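Local coordinates for pyridoxamine 5'-phosphate oxidase-related, FMN-binding protein (Paracoccus denitrificans, PDB 6VNA), which probably acts as a noncanonical heme oxygenase that degrades c-type heme, built on the split-barrel fold of the FMN-binding oxidase family, at residues D49-P54 / F130-P135. Numbering follows the deposited sequence.
Sequences DADGVP and FWRIEP
One guanidinium, that of Arg132, draws in the carboxylates of both Asp49 and Asp51, whose OD1 atoms lie 2.9 Å apart, two acceptors with no hydrogen bond between them. Asp51 is gripped end-on: NH2 reaches the syn lone pair of Asp51 OD2 at 3.1 Å, almost in the guanidinium plane, while NH1 takes Asp51 OD1 at 3.3 Å. Asp49 comes in crosswise, its OD1 3.1 Å from Arg132 NH1 in a salt bridge and its OD2 accepting only a weak hydrogen bond from that nitrogen; OD2 also pairs with Arg108. The arginine chain bends at chi3 (55°), which turns the headgroup toward the turn. Val53 CG1 lies over one guanidinium face, displaced toward its rim, 3.8 Å from Arg132 CZ.

Both aspartates belong to the type I turn from Asp49 to Gly52, part of the hairpin joining strands 39-48 and 54-59. Where the latter strand begins, Ile133 N bonds to Pro54 O at 3.0 Å, opening the antiparallel pairing with strand 128-135, and the Pro54 ring packs against Ile133 and Pro135. The barrel sheet and its hairpin turn are thus joined by backbone and charge together. Because both carboxylates converge on the same nitrogen, NH1, the cation probably offsets their mutual repulsion and helps hold the turn against the strand.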
loop_
_atom_site.group_PDB
_atom_site.type_symbol
_atom_site.label_atom_id
_atom_site.label_comp_id
_atom_site.label_asym_id
_atom_site.label_seq_id
_atom_site.Cartn_x
_atom_site.Cartn_y
_atom_site.Cartn_z
ATOM N N ASP A 49 13.573 -9.018 -8.439
ATOM C CA ASP A 49 14.667 -9.386 -9.391
ATOM C C ASP A 49 15.285 -10.713 -8.926
ATOM O O ASP A 49 14.694 -11.354 -8.017
ATOM C CB ASP A 49 15.650 -8.244 -9.720
ATOM C CG ASP A 49 16.278 -7.478 -8.574
ATOM O OD1 ASP A 49 16.112 -7.906 -7.409
ATOM O OD2 ASP A 49 16.938 -6.453 -8.869
ATOM N N ALA A 50 16.382 -11.121 -9.582
ATOM C CA ALA A 50 17.065 -12.436 -9.492
ATOM C C ALA A 50 17.127 -12.954 -8.049
ATOM O O ALA A 50 16.696 -14.105 -7.831
ATOM C CB ALA A 50 18.446 -12.312 -10.087
ATOM N N ASP A 51 17.632 -12.144 -7.110
ATOM C CA ASP A 51 17.795 -12.502 -5.673
ATOM C C ASP A 51 16.454 -12.454 -4.918
ATOM O O ASP A 51 16.474 -12.671 -3.684
ATOM C CB ASP A 51 18.819 -11.595 -4.985
ATOM C CG ASP A 51 18.456 -10.116 -4.937
ATOM O OD1 ASP A 51 17.550 -9.691 -5.696
ATOM O OD2 ASP A 51 19.090 -9.388 -4.139
ATOM N N GLY A 52 15.339 -12.159 -5.596
ATOM C CA GLY A 52 13.978 -12.230 -5.015
ATOM C C GLY A 52 13.637 -11.021 -4.156
ATOM O O GLY A 52 12.715 -11.117 -3.308
ATOM N N VAL A 53 14.357 -9.921 -4.362
ATOM C CA VAL A 53 14.191 -8.631 -3.633
ATOM C C VAL A 53 13.148 -7.826 -4.394
ATOM O O VAL A 53 13.241 -7.703 -5.620
ATOM C CB VAL A 53 15.538 -7.885 -3.529
ATOM C CG1 VAL A 53 15.382 -6.444 -3.057
ATOM C CG2 VAL A 53 16.506 -8.645 -2.633
ATOM N N PRO A 54 12.122 -7.282 -3.701
ATOM C CA PRO A 54 11.095 -6.476 -4.354
ATOM C C PRO A 54 11.711 -5.398 -5.250
ATOM O O PRO A 54 12.693 -4.796 -4.882
ATOM C CB PRO A 54 10.341 -5.808 -3.203
ATOM C CG PRO A 54 10.557 -6.749 -2.035
ATOM C CD PRO A 54 11.919 -7.395 -2.258
ATOM N N PHE A 130 13.706 1.965 -12.121
ATOM C CA PHE A 130 13.685 0.803 -11.208
ATOM C C PHE A 130 14.231 1.226 -9.849
ATOM O O PHE A 130 15.284 1.883 -9.821
ATOM C CB PHE A 130 14.485 -0.365 -11.789
ATOM C CG PHE A 130 13.830 -1.025 -12.970
ATOM C CD1 PHE A 130 12.804 -1.944 -12.791
ATOM C CD2 PHE A 130 14.225 -0.715 -14.260
ATOM C CE1 PHE A 130 12.206 -2.559 -13.880
ATOM C CE2 PHE A 130 13.623 -1.330 -15.348
ATOM C CZ PHE A 130 12.614 -2.250 -15.155
ATOM N N TRP A 131 13.525 0.820 -8.787
ATOM C CA TRP A 131 13.920 0.896 -7.354
ATOM C C TRP A 131 13.866 -0.500 -6.716
ATOM O O TRP A 131 12.785 -1.123 -6.780
ATOM C CB TRP A 131 12.954 1.806 -6.599
ATOM C CG TRP A 131 12.965 3.241 -7.012
ATOM C CD1 TRP A 131 12.378 3.819 -8.100
ATOM C CD2 TRP A 131 13.546 4.308 -6.254
ATOM N NE1 TRP A 131 12.589 5.176 -8.088
ATOM C CE2 TRP A 131 13.303 5.503 -6.969
ATOM C CE3 TRP A 131 14.264 4.352 -5.054
ATOM C CZ2 TRP A 131 13.751 6.737 -6.513
ATOM C CZ3 TRP A 131 14.714 5.575 -4.607
ATOM C CH2 TRP A 131 14.451 6.746 -5.324
ATOM N N ARG A 132 14.949 -0.942 -6.071
ATOM C CA ARG A 132 14.941 -2.119 -5.172
ATOM C C ARG A 132 14.405 -1.665 -3.820
ATOM O O ARG A 132 14.875 -0.642 -3.322
ATOM C CB ARG A 132 16.343 -2.708 -4.999
ATOM C CG ARG A 132 16.874 -3.399 -6.243
ATOM C CD ARG A 132 18.359 -3.693 -6.133
ATOM N NE ARG A 132 18.694 -4.457 -4.941
ATOM C CZ ARG A 132 18.711 -5.783 -4.857
ATOM N NH1 ARG A 132 18.384 -6.534 -5.897
ATOM N NH2 ARG A 132 19.038 -6.360 -3.716
ATOM N N ILE A 133 13.452 -2.390 -3.247
ATOM C CA ILE A 133 12.942 -2.087 -1.882
ATOM C C ILE A 133 13.448 -3.202 -0.983
ATOM O O ILE A 133 12.837 -4.287 -0.985
ATOM C CB ILE A 133 11.414 -1.896 -1.878
ATOM C CG1 ILE A 133 11.036 -0.734 -2.795
ATOM C CG2 ILE A 133 10.899 -1.660 -0.468
ATOM C CD1 ILE A 133 9.613 -0.721 -3.208
ATOM N N GLU A 134 14.573 -2.944 -0.311
ATOM C CA GLU A 134 15.314 -3.938 0.494
ATOM C C GLU A 134 14.568 -4.126 1.804
ATOM O O GLU A 134 14.358 -3.171 2.538
ATOM C CB GLU A 134 16.752 -3.493 0.724
ATOM C CG GLU A 134 17.568 -3.431 -0.555
ATOM C CD GLU A 134 18.921 -2.754 -0.400
ATOM O OE1 GLU A 134 19.199 -2.252 0.710
ATOM O OE2 GLU A 134 19.689 -2.724 -1.393
ATOM N N PRO A 135 14.087 -5.347 2.101
ATOM C CA PRO A 135 13.296 -5.565 3.303
ATOM C C PRO A 135 14.133 -5.550 4.581
ATOM O O PRO A 135 15.219 -6.076 4.588
ATOM C CB PRO A 135 12.634 -6.939 3.083
ATOM C CG PRO A 135 13.520 -7.633 2.066
ATOM C CD PRO A 135 14.138 -6.534 1.231
#